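Local coordinates for protein omega transaminase (Pseudomonas sp., PDB 5LHA) that probably catalyses the pyridoxal-phosphate-dependent transfer of an amino group between amines and keto acids, working through a pyridoxamine-phosphate form, at residues G164-G169 against G178-G183; P190-N195 against Q203-H208; Q363-L368 against L386-D391; L392-D395 against R399-L402. All coordinates share one frame; numbering follows the deposited sequence.

The four contacts each join segments parted by no more than 17 residues within a fold-type I transaminase. Contact 1 lies near the cofactor: the side chain of Thr165 is about 9 Å from a bound PMP. It stands apart from contact 2, their nearest atoms about 9 Å from each other. Contacts 2, 3 and 4 form a chain of neighbours joined by Arg194. Its NH1 makes a salt bridge to OD2 of Asp391 at 2.8 Å, reaching contact 3, while its NE probably hydrogen-bonds to O of Arg399 at 2.6 Å, reaching contact 4. Contacts 3 and 4 share strand 387-393, with centres about 18 Å apart, and contacts 1 and 3 fall on opposite sides of the chain's centre.

Contact 1 of 4, residues G164-G169 against G178-G183; sequences GTSVGG and GQLLAG
With chi1 at -52°, Ser166 places its OG beside its backbone N and anti to its carbonyl carbon, facing the N-H of Leu181. Thr165 turns CG2 anti to its N (chi1 of OG1 -48°), which sets the methyl against Leu180. The serine hydroxyl accepts the N-H of Leu181, OG to N 3.0 Å with a fairly straight angle of 159°, and the same OG is bonded to Met162 O one helical turn back, so it ties helix to loop. The fit is close: OG of Ser166 lies 3.1 Å from CB of Leu180, and CB of Ser166 lies 3.6 Å from CB of Leu181. Beside this, CG2 of Thr165 meets CD1 of Leu180 at 3.7 Å, while OG1 of Thr165 is hydrogen-bonded to His161 O. A water donates to Leu181 O at 2.8 Å and weakly to Ser166 O, adding a second, looser link. An alanine in place of Ser166 would probably leave the N-H of Leu181 and the carbonyl of Met162 without their shared hydroxyl. Helix 162-166 is thereby held to the loop leading into strand 184-187, with Leu181 resting on Phe150 of strand 149-153 and Leu180 packed against Arg136 of the second subunit.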
loop_
_atom_site.group_PDB
_atom_site.type_symbol
_atom_site.label_atom_id
_atom_site.label_comp_id
_atom_site.label_asym_id
_atom_site.label_seq_id
_atom_site.Cartn_x
_atom_site.Cartn_y
_atom_site.Cartn_z
ATOM N N GLY A 164 7.978 9.143 -8.376
ATOM C CA GLY A 164 8.995 8.801 -9.360
ATOM C C GLY A 164 9.978 7.754 -8.871
ATOM O O GLY A 164 10.460 6.932 -9.656
ATOM N N THR A 165 10.318 7.787 -7.577
ATOM C CA THR A 165 11.149 6.724 -7.017
ATOM C C THR A 165 10.456 5.370 -7.138
ATOM O O THR A 165 11.112 4.350 -7.384
ATOM C CB THR A 165 11.503 7.011 -5.551
ATOM O OG1 THR A 165 11.974 8.357 -5.405
ATOM C CG2 THR A 165 12.599 6.072 -5.073
ATOM N N SER A 166 9.132 5.339 -6.951
ATOM C CA SER A 166 8.408 4.071 -6.974
ATOM C C SER A 166 8.456 3.400 -8.341
ATOM O O SER A 166 8.418 2.168 -8.423
ATOM C CB SER A 166 6.966 4.291 -6.533
ATOM O OG SER A 166 6.952 4.984 -5.298
ATOM N N VAL A 167 8.541 4.179 -9.424
ATOM C CA VAL A 167 8.561 3.606 -10.767
ATOM C C VAL A 167 9.967 3.476 -11.332
ATOM O O VAL A 167 10.122 3.046 -12.484
ATOM C CB VAL A 167 7.662 4.411 -11.729
ATOM C CG1 VAL A 167 6.208 4.292 -11.312
ATOM C CG2 VAL A 167 8.087 5.880 -11.766
ATOM N N GLY A 168 10.996 3.801 -10.553
ATOM C CA GLY A 168 12.360 3.657 -11.041
ATOM C C GLY A 168 12.771 2.195 -11.105
ATOM O O GLY A 168 12.426 1.393 -10.240
ATOM N N GLY A 169 13.543 1.855 -12.129
ATOM C CA GLY A 169 13.925 0.484 -12.393
ATOM C C GLY A 169 15.304 0.083 -11.914
ATOM O O GLY A 169 15.784 -0.988 -12.305
ATOM N N GLY A 178 12.437 2.291 2.070
ATOM C CA GLY A 178 11.242 1.521 2.414
ATOM C C GLY A 178 10.199 1.400 1.303
ATOM O O GLY A 178 10.450 1.665 0.121
ATOM N N GLN A 179 8.997 0.990 1.716
ATOM C CA GLN A 179 7.891 0.783 0.789
ATOM C C GLN A 179 7.329 2.117 0.346
ATOM O O GLN A 179 6.994 2.971 1.172
ATOM C CB GLN A 179 6.784 -0.074 1.420
ATOM C CG GLN A 179 5.478 -0.188 0.601
ATOM C CD GLN A 179 5.617 -0.796 -0.803
ATOM O OE1 GLN A 179 6.509 -1.603 -1.077
ATOM N NE2 GLN A 179 4.706 -0.406 -1.698
ATOM N N LEU A 180 7.229 2.295 -0.959
ATOM C CA LEU A 180 6.647 3.519 -1.480
ATOM C C LEU A 180 5.325 3.192 -2.171
ATOM O O LEU A 180 4.524 2.421 -1.640
ATOM C CB LEU A 180 7.666 4.213 -2.386
ATOM C CG LEU A 180 9.003 4.488 -1.653
ATOM C CD1 LEU A 180 10.042 5.100 -2.572
ATOM C CD2 LEU A 180 8.866 5.331 -0.368
ATOM N N LEU A 181 5.068 3.755 -3.342
ATOM C CA LEU A 181 3.758 3.579 -3.954
ATOM C C LEU A 181 3.546 2.124 -4.364
ATOM O O LEU A 181 4.432 1.494 -4.947
ATOM C CB LEU A 181 3.612 4.495 -5.162
ATOM C CG LEU A 181 2.169 4.809 -5.562
ATOM C CD1 LEU A 181 1.539 5.759 -4.551
ATOM C CD2 LEU A 181 2.128 5.402 -6.953
ATOM N N ALA A 182 2.370 1.591 -4.043
ATOM C CA ALA A 182 1.984 0.242 -4.425
ATOM C C ALA A 182 1.498 0.217 -5.870
ATOM O O ALA A 182 1.203 1.250 -6.471
ATOM C CB ALA A 182 0.883 -0.286 -3.505
ATOM N N GLY A 183 1.398 -0.990 -6.420
ATOM C CA GLY A 183 0.825 -1.156 -7.744
ATOM C C GLY A 183 1.684 -0.635 -8.871
ATOM O O GLY A 183 1.152 -0.218 -9.905
HETATM O O HOH W 1 7.069 0.897 -5.570
#

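Contact 2 of 4, residues P190-N195 against Q203-H208; sequences PWLYRN and QALTAH
Leu205 points its side chain from helix 202-220 into the bend of loop 190-195, and its two methyls divide the work. CG lies anti to the backbone N (chi1 -176°), which carries CD1 and CD2 out from the helix surface. CD2 presses on the backbone, 3.6 Å from Trp191 C and equally 3.6 Å from Leu192 N. Leu192 slants across the same methyl, with its CG 3.8 Å from CD2 of Leu205, and the ring of Pro190 borders CG of Leu205 more loosely. Asn195 comes from the opposite direction, and CD1 of Leu205 sits over the flat of its amide, 3.5 Å from CG of Asn195. The amide is fixed at both ends. Its ND2 donates to Trp191 O at 2.7 Å, tilted 19° from the carbonyl plane, and OD1 receives the N-H of Cys199. Replacing Asn195 by an alanine would probably leave Trp191 O and the N-H of Cys199 without their partner and open a gap beside CD1 of Leu205. Trp191 and Tyr193 start away from the helix, and their rings touch Arg382 and Asp391, of strands 378-384 and 387-393. Between them, Arg194 lays its CB over one face of the indole, while CD2 of Tyr193 lies over one face of its guanidinium, whose NH1 forms a salt bridge to Asp391. The loop lies in the beta-alpha-beta crossover from strand 184-187 through helix 202-220 to the parallel strand 225-230, in the large sheet of the fold-type I aminotransferase architecture.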
loop_
_atom_site.group_PDB
_atom_site.type_symbol
_atom_site.label_atom_id
_atom_site.label_comp_id
_atom_site.label_asym_id
_atom_site.label_seq_id
_atom_site.Cartn_x
_atom_site.Cartn_y
_atom_site.Cartn_z
ATOM N N PRO A 190 14.391 -3.250 -23.543
ATOM C CA PRO A 190 15.000 -3.812 -24.758
ATOM C C PRO A 190 16.468 -3.426 -24.896
ATOM O O PRO A 190 16.839 -2.543 -25.681
ATOM C CB PRO A 190 14.127 -3.241 -25.879
ATOM C CG PRO A 190 13.607 -1.975 -25.320
ATOM C CD PRO A 190 13.386 -2.221 -23.860
ATOM N N TRP A 191 17.303 -4.103 -24.102
ATOM C CA TRP A 191 18.727 -3.823 -23.938
ATOM C C TRP A 191 19.501 -4.950 -24.608
ATOM O O TRP A 191 19.453 -6.097 -24.151
ATOM C CB TRP A 191 19.076 -3.718 -22.455
ATOM C CG TRP A 191 20.480 -3.247 -22.128
ATOM C CD1 TRP A 191 21.400 -2.711 -22.988
ATOM C CD2 TRP A 191 21.108 -3.278 -20.842
ATOM N NE1 TRP A 191 22.560 -2.404 -22.313
ATOM C CE2 TRP A 191 22.408 -2.744 -20.995
ATOM C CE3 TRP A 191 20.700 -3.707 -19.574
ATOM C CZ2 TRP A 191 23.299 -2.628 -19.928
ATOM C CZ3 TRP A 191 21.586 -3.592 -18.516
ATOM C CH2 TRP A 191 22.870 -3.052 -18.698
ATOM N N LEU A 192 20.176 -4.637 -25.714
ATOM C CA LEU A 192 20.842 -5.681 -26.489
ATOM C C LEU A 192 22.029 -6.277 -25.733
ATOM O O LEU A 192 22.276 -7.488 -25.805
ATOM C CB LEU A 192 21.310 -5.108 -27.827
ATOM C CG LEU A 192 20.274 -4.795 -28.901
ATOM C CD1 LEU A 192 20.733 -3.590 -29.716
ATOM C CD2 LEU A 192 20.089 -6.008 -29.786
ATOM N N TYR A 193 22.750 -5.452 -24.970
ATOM C CA TYR A 193 23.956 -5.934 -24.309
ATOM C C TYR A 193 23.627 -6.905 -23.173
ATOM O O TYR A 193 24.353 -7.884 -22.965
ATOM C CB TYR A 193 24.794 -4.750 -23.814
ATOM C CG TYR A 193 26.239 -5.122 -23.561
ATOM C CD1 TYR A 193 27.053 -5.571 -24.601
ATOM C CD2 TYR A 193 26.780 -5.067 -22.282
ATOM C CE1 TYR A 193 28.372 -5.934 -24.373
ATOM C CE2 TYR A 193 28.102 -5.424 -22.047
ATOM C CZ TYR A 193 28.892 -5.859 -23.095
ATOM O OH TYR A 193 30.200 -6.227 -22.863
ATOM N N ARG A 194 22.552 -6.652 -22.418
ATOM C CA ARG A 194 22.142 -7.516 -21.305
ATOM C C ARG A 194 20.624 -7.632 -21.305
ATOM O O ARG A 194 19.939 -6.635 -21.053
ATOM C CB ARG A 194 22.617 -6.972 -19.956
ATOM C CG ARG A 194 24.121 -6.916 -19.749
ATOM C CD ARG A 194 24.450 -6.585 -18.298
ATOM N NE ARG A 194 25.886 -6.428 -18.075
ATOM C CZ ARG A 194 26.574 -5.316 -18.320
ATOM N NH1 ARG A 194 25.966 -4.232 -18.795
ATOM N NH2 ARG A 194 27.878 -5.289 -18.080
ATOM N N ASN A 195 20.095 -8.831 -21.550
ATOM C CA ASN A 195 18.654 -9.056 -21.504
ATOM C C ASN A 195 18.396 -10.520 -21.174
ATOM O O ASN A 195 19.274 -11.365 -21.367
ATOM C CB ASN A 195 17.965 -8.641 -22.819
ATOM C CG ASN A 195 18.496 -9.375 -24.037
ATOM O OD1 ASN A 195 18.076 -10.490 -24.337
ATOM N ND2 ASN A 195 19.422 -8.742 -24.750
ATOM N N GLN A 203 15.045 -6.774 -33.810
ATOM C CA GLN A 203 13.640 -7.108 -34.043
ATOM C C GLN A 203 13.184 -8.233 -33.118
ATOM O O GLN A 203 12.075 -8.186 -32.573
ATOM C CB GLN A 203 13.412 -7.484 -35.511
ATOM C CG GLN A 203 11.939 -7.638 -35.919
ATOM C CD GLN A 203 11.290 -8.936 -35.424
ATOM O OE1 GLN A 203 11.905 -10.007 -35.451
ATOM N NE2 GLN A 203 10.041 -8.838 -34.965
ATOM N N ALA A 204 14.022 -9.255 -32.934
ATOM C CA ALA A 204 13.661 -10.333 -32.024
ATOM C C ALA A 204 13.589 -9.851 -30.578
ATOM O O ALA A 204 12.778 -10.363 -29.799
ATOM C CB ALA A 204 14.652 -11.487 -32.160
ATOM N N LEU A 205 14.423 -8.875 -30.205
ATOM C CA LEU A 205 14.420 -8.362 -28.835
ATOM C C LEU A 205 13.198 -7.490 -28.568
ATOM O O LEU A 205 12.622 -7.536 -27.475
ATOM C CB LEU A 205 15.711 -7.583 -28.559
ATOM C CG LEU A 205 15.932 -7.041 -27.143
ATOM C CD1 LEU A 205 15.933 -8.150 -26.092
ATOM C CD2 LEU A 205 17.228 -6.278 -27.093
ATOM N N THR A 206 12.833 -6.638 -29.523
ATOM C CA THR A 206 11.596 -5.877 -29.398
ATOM C C THR A 206 10.396 -6.796 -29.229
ATOM O O THR A 206 9.531 -6.548 -28.380
ATOM C CB THR A 206 11.405 -4.984 -30.621
ATOM O OG1 THR A 206 12.432 -3.988 -30.648
ATOM C CG2 THR A 206 10.034 -4.309 -30.601
ATOM N N ALA A 207 10.342 -7.872 -30.024
ATOM C CA ALA A 207 9.203 -8.787 -29.990
ATOM C C ALA A 207 9.082 -9.493 -28.642
ATOM O O ALA A 207 7.973 -9.656 -28.117
ATOM C CB ALA A 207 9.323 -9.803 -31.126
ATOM N N HIS A 208 10.209 -9.938 -28.080
ATOM C CA HIS A 208 10.206 -10.522 -26.742
ATOM C C HIS A 208 9.632 -9.538 -25.726
ATOM O O HIS A 208 8.813 -9.905 -24.874
ATOM C CB HIS A 208 11.626 -10.935 -26.345
ATOM C CG HIS A 208 12.109 -12.183 -27.017
ATOM N ND1 HIS A 208 11.418 -13.374 -26.975
ATOM C CD2 HIS A 208 13.223 -12.418 -27.750
ATOM C CE1 HIS A 208 12.087 -14.290 -27.654
ATOM N NE2 HIS A 208 13.184 -13.735 -28.138
#

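Contact 3 of 4, residues Q363-L368 against L386-D391; sequences QLLEQL and LMIALD
No ring, amide or carboxylate lies between Ile388 and Leu364, Leu365 and Leu368, so there are no faces or edges to stack and the meeting is one of branched aliphatic chains. The amides of Gln363 and Gln367 lie on another side of the helix, where Gln363 is poorly ordered and their long, weak bond is doubtful. Ile388 reaches toward the helix with both branches. Its CG1 is anti to the carbonyl carbon (chi1 -71°), and with the chain extended beyond it, CD1 reaches Leu364 and Leu365; CD2 of Leu364 approaches that methyl obliquely at 4.0 Å. CB of Leu365 lies 4.3 Å from the same CD1. CG2 of Ile388 lies 4.3 Å from CD1 of Leu368, a turn later. Ile388 thus touches three leucines spread over little more than one helical turn, at ordinary van der Waals distances. Val381 of the adjacent strand 378-384 also touches Leu365, Leu368 and Ile388, while Val447 and Leu450 of helix 440-457 cover Leu364 and Leu368. The axes of helix 363-368 and strand 387-391 run nearly parallel, 12° apart at 10.0 Å, the helix-on-sheet layering of an alpha/beta domain, consistent with the small domain of fold-type I aminotransferases.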
loop_
_atom_site.group_PDB
_atom_site.type_symbol
_atom_site.label_atom_id
_atom_site.label_comp_id
_atom_site.label_asym_id
_atom_site.label_seq_id
_atom_site.Cartn_x
_atom_site.Cartn_y
_atom_site.Cartn_z
ATOM N N GLN A 363 29.879 10.784 -35.213
ATOM C CA GLN A 363 31.328 10.893 -35.341
ATOM C C GLN A 363 32.025 10.458 -34.055
ATOM O O GLN A 363 32.942 9.629 -34.081
ATOM C CB GLN A 363 31.689 12.333 -35.734
ATOM C CG GLN A 363 33.181 12.677 -35.782
ATOM C CD GLN A 363 33.441 14.187 -35.876
ATOM O OE1 GLN A 363 32.611 14.940 -36.400
ATOM N NE2 GLN A 363 34.596 14.628 -35.371
ATOM N N LEU A 364 31.574 10.979 -32.910
ATOM C CA LEU A 364 32.212 10.632 -31.645
ATOM C C LEU A 364 32.068 9.143 -31.347
ATOM O O LEU A 364 33.045 8.485 -30.966
ATOM C CB LEU A 364 31.612 11.471 -30.512
ATOM C CG LEU A 364 32.093 11.243 -29.076
ATOM C CD1 LEU A 364 33.604 11.433 -28.965
ATOM C CD2 LEU A 364 31.364 12.146 -28.096
ATOM N N LEU A 365 30.861 8.592 -31.538
ATOM C CA LEU A 365 30.627 7.166 -31.294
ATOM C C LEU A 365 31.511 6.303 -32.186
ATOM O O LEU A 365 32.095 5.314 -31.729
ATOM C CB LEU A 365 29.148 6.835 -31.523
ATOM C CG LEU A 365 28.649 5.400 -31.276
ATOM C CD1 LEU A 365 28.686 5.049 -29.800
ATOM C CD2 LEU A 365 27.245 5.193 -31.834
ATOM N N GLU A 366 31.630 6.682 -33.459
ATOM C CA GLU A 366 32.508 5.986 -34.394
ATOM C C GLU A 366 33.936 5.931 -33.873
ATOM O O GLU A 366 34.588 4.882 -33.913
ATOM C CB GLU A 366 32.474 6.709 -35.743
ATOM C CG GLU A 366 33.589 6.339 -36.721
ATOM C CD GLU A 366 33.635 7.270 -37.943
ATOM O OE1 GLU A 366 32.716 8.111 -38.094
ATOM O OE2 GLU A 366 34.603 7.178 -38.739
ATOM N N GLN A 367 34.442 7.064 -33.385
ATOM C CA GLN A 367 35.823 7.152 -32.929
ATOM C C GLN A 367 36.084 6.348 -31.660
ATOM O O GLN A 367 37.246 6.051 -31.358
ATOM C CB GLN A 367 36.183 8.621 -32.702
ATOM C CG GLN A 367 36.236 9.443 -33.971
ATOM C CD GLN A 367 36.649 10.877 -33.710
ATOM O OE1 GLN A 367 35.933 11.813 -34.071
ATOM N NE2 GLN A 367 37.803 11.060 -33.071
ATOM N N LEU A 368 35.037 5.999 -30.907
ATOM C CA LEU A 368 35.185 5.257 -29.661
ATOM C C LEU A 368 35.160 3.745 -29.842
ATOM O O LEU A 368 35.541 3.021 -28.915
ATOM C CB LEU A 368 34.088 5.688 -28.680
ATOM C CG LEU A 368 34.253 7.134 -28.182
ATOM C CD1 LEU A 368 32.962 7.683 -27.593
ATOM C CD2 LEU A 368 35.386 7.230 -27.169
ATOM N N LEU A 386 24.111 12.873 -28.539
ATOM C CA LEU A 386 25.197 13.162 -27.598
ATOM C C LEU A 386 24.944 12.595 -26.206
ATOM O O LEU A 386 25.272 13.239 -25.201
ATOM C CB LEU A 386 25.464 14.662 -27.521
ATOM C CG LEU A 386 26.215 15.179 -28.745
ATOM C CD1 LEU A 386 26.248 16.704 -28.772
ATOM C CD2 LEU A 386 27.621 14.587 -28.777
ATOM N N MET A 387 24.365 11.398 -26.121
ATOM C CA MET A 387 24.409 10.564 -24.923
ATOM C C MET A 387 25.041 9.229 -25.294
ATOM O O MET A 387 24.590 8.559 -26.229
ATOM C CB MET A 387 23.021 10.361 -24.306
ATOM C CG MET A 387 21.939 9.876 -25.251
ATOM S SD MET A 387 20.289 10.277 -24.642
ATOM C CE MET A 387 20.250 9.471 -23.052
ATOM N N ILE A 388 26.118 8.876 -24.594
ATOM C CA ILE A 388 26.913 7.693 -24.891
ATOM C C ILE A 388 27.325 7.066 -23.568
ATOM O O ILE A 388 27.519 7.762 -22.568
ATOM C CB ILE A 388 28.148 8.039 -25.756
ATOM C CG1 ILE A 388 27.726 8.406 -27.182
ATOM C CG2 ILE A 388 29.148 6.889 -25.784
ATOM C CD1 ILE A 388 28.794 9.132 -27.960
ATOM N N ALA A 389 27.414 5.737 -23.546
ATOM C CA ALA A 389 27.916 5.029 -22.376
ATOM C C ALA A 389 28.950 3.998 -22.794
ATOM O O ALA A 389 28.775 3.286 -23.790
ATOM C CB ALA A 389 26.795 4.335 -21.604
ATOM N N LEU A 390 30.028 3.926 -22.023
ATOM C CA LEU A 390 31.029 2.880 -22.159
ATOM C C LEU A 390 30.765 1.858 -21.064
ATOM O O LEU A 390 30.780 2.197 -19.879
ATOM C CB LEU A 390 32.441 3.462 -22.054
ATOM C CG LEU A 390 32.823 4.574 -23.044
ATOM C CD1 LEU A 390 32.548 5.942 -22.436
ATOM C CD2 LEU A 390 34.288 4.472 -23.468
ATOM N N ASP A 391 30.471 0.629 -21.451
ATOM C CA ASP A 391 30.080 -0.399 -20.492
ATOM C C ASP A 391 31.296 -1.253 -20.120
ATOM O O ASP A 391 31.780 -2.055 -20.928
ATOM C CB ASP A 391 28.939 -1.241 -21.055
ATOM C CG ASP A 391 28.172 -1.952 -19.971
ATOM O OD1 ASP A 391 28.818 -2.456 -19.020
ATOM O OD2 ASP A 391 26.921 -1.962 -20.048
#

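Contact 4 of 4, residues L392-D395 against R399-L402; sequences LVSD and RQPL
A hairpin-like turn closes strand 387-393, in which Val393 and Pro401 form an antiparallel non-hydrogen-bonded pair just where the chain turns a corner at Ser394. Hydrogen bonds flank the pair. Leu402 N donates to Leu392 O at 3.1 Å, almost straight at 175°, yet it comes from above the carbonyl plane (35° out of it); the same oxygen also receives ND2 of Asn428. On the other side Ser394 N donates to Gln400 O at 3.0 Å, approaching nearly along the C=O axis. Ser394 keeps OG in the crowded position between its N and carbonyl carbon (chi1 42°), which brings the hydroxyl round to the same oxygen for a weak second bond. Against that oxygen also lies CB of Val393, at 3.1 Å. A bent, weak bond from Arg399 N to Asp395 O spans the base of the turn. Beside the paired backbones, the side chains of Leu392 and Leu402 meet obliquely, CB of Leu392 lying 3.6 Å from CD1 of Leu402, with Ile412 and Pro409 of helix 408-418 alongside. At the turn, OD1 of Asp395 accepts the N-H of Thr398, whereas the N-H of Asp395 is buried without a partner. This chemistry is consistent with a proline here: having no N-H to offer, Pro401 sits at a non-hydrogen-bonded position, and the two residues that flank it supply the donor and the acceptor that join the strands.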
loop_
_atom_site.group_PDB
_atom_site.type_symbol
_atom_site.label_atom_id
_atom_site.label_comp_id
_atom_site.label_asym_id
_atom_site.label_seq_id
_atom_site.Cartn_x
_atom_site.Cartn_y
_atom_site.Cartn_z
ATOM N N LEU A 392 31.765 -1.109 -18.884
ATOM C CA LEU A 392 32.954 -1.810 -18.428
ATOM C C LEU A 392 32.536 -3.118 -17.766
ATOM O O LEU A 392 31.637 -3.138 -16.919
ATOM C CB LEU A 392 33.766 -0.950 -17.455
ATOM C CG LEU A 392 34.168 0.482 -17.845
ATOM C CD1 LEU A 392 34.941 1.136 -16.710
ATOM C CD2 LEU A 392 34.977 0.546 -19.148
ATOM N N VAL A 393 33.175 -4.209 -18.180
ATOM C CA VAL A 393 32.860 -5.546 -17.708
ATOM C C VAL A 393 34.132 -6.196 -17.191
ATOM O O VAL A 393 35.249 -5.808 -17.543
ATOM C CB VAL A 393 32.231 -6.415 -18.813
ATOM C CG1 VAL A 393 31.013 -5.731 -19.378
ATOM C CG2 VAL A 393 33.255 -6.688 -19.909
ATOM N N SER A 394 33.947 -7.197 -16.333
ATOM C CA SER A 394 35.059 -8.034 -15.900
ATOM C C SER A 394 35.313 -9.195 -16.849
ATOM O O SER A 394 36.431 -9.731 -16.870
ATOM C CB SER A 394 34.802 -8.563 -14.484
ATOM O OG SER A 394 33.457 -8.984 -14.328
ATOM N N ASP A 395 34.312 -9.570 -17.646
ATOM C CA ASP A 395 34.385 -10.737 -18.519
ATOM C C ASP A 395 33.650 -10.406 -19.804
ATOM O O ASP A 395 32.461 -10.069 -19.774
ATOM C CB ASP A 395 33.776 -11.976 -17.843
ATOM C CG ASP A 395 33.882 -13.238 -18.699
ATOM O OD1 ASP A 395 33.430 -13.231 -19.864
ATOM O OD2 ASP A 395 34.413 -14.254 -18.199
ATOM N N ARG A 399 29.486 -10.651 -20.068
ATOM C CA ARG A 399 29.106 -9.246 -19.909
ATOM C C ARG A 399 28.825 -8.861 -18.456
ATOM O O ARG A 399 28.036 -7.952 -18.192
ATOM C CB ARG A 399 27.898 -8.904 -20.791
ATOM C CG ARG A 399 28.142 -9.176 -22.262
ATOM C CD ARG A 399 27.283 -10.304 -22.796
ATOM N NE ARG A 399 27.418 -10.434 -24.244
ATOM C CZ ARG A 399 26.811 -9.662 -25.142
ATOM N NH1 ARG A 399 25.994 -8.689 -24.762
ATOM N NH2 ARG A 399 27.017 -9.874 -26.436
ATOM N N GLN A 400 29.434 -9.537 -17.496
ATOM C CA GLN A 400 29.217 -9.157 -16.107
ATOM C C GLN A 400 29.822 -7.786 -15.850
ATOM O O GLN A 400 30.992 -7.567 -16.160
ATOM C CB GLN A 400 29.818 -10.149 -15.128
ATOM C CG GLN A 400 29.434 -9.783 -13.713
ATOM C CD GLN A 400 29.768 -10.838 -12.711
ATOM O OE1 GLN A 400 30.410 -11.834 -13.032
ATOM N NE2 GLN A 400 29.309 -10.643 -11.481
ATOM N N PRO A 401 29.066 -6.848 -15.299
ATOM C CA PRO A 401 29.621 -5.517 -15.036
ATOM C C PRO A 401 30.776 -5.543 -14.038
ATOM O O PRO A 401 30.849 -6.400 -13.152
ATOM C CB PRO A 401 28.419 -4.748 -14.484
ATOM C CG PRO A 401 27.538 -5.801 -13.920
ATOM C CD PRO A 401 27.682 -6.974 -14.819
ATOM N N LEU A 402 31.702 -4.602 -14.215
ATOM C CA LEU A 402 32.663 -4.284 -13.168
ATOM C C LEU A 402 31.925 -3.925 -11.886
ATOM O O LEU A 402 30.855 -3.310 -11.920
ATOM C CB LEU A 402 33.540 -3.097 -13.586
ATOM C CG LEU A 402 34.834 -3.208 -14.400
ATOM C CD1 LEU A 402 35.515 -1.842 -14.480
ATOM C CD2 LEU A 402 35.788 -4.227 -13.802
#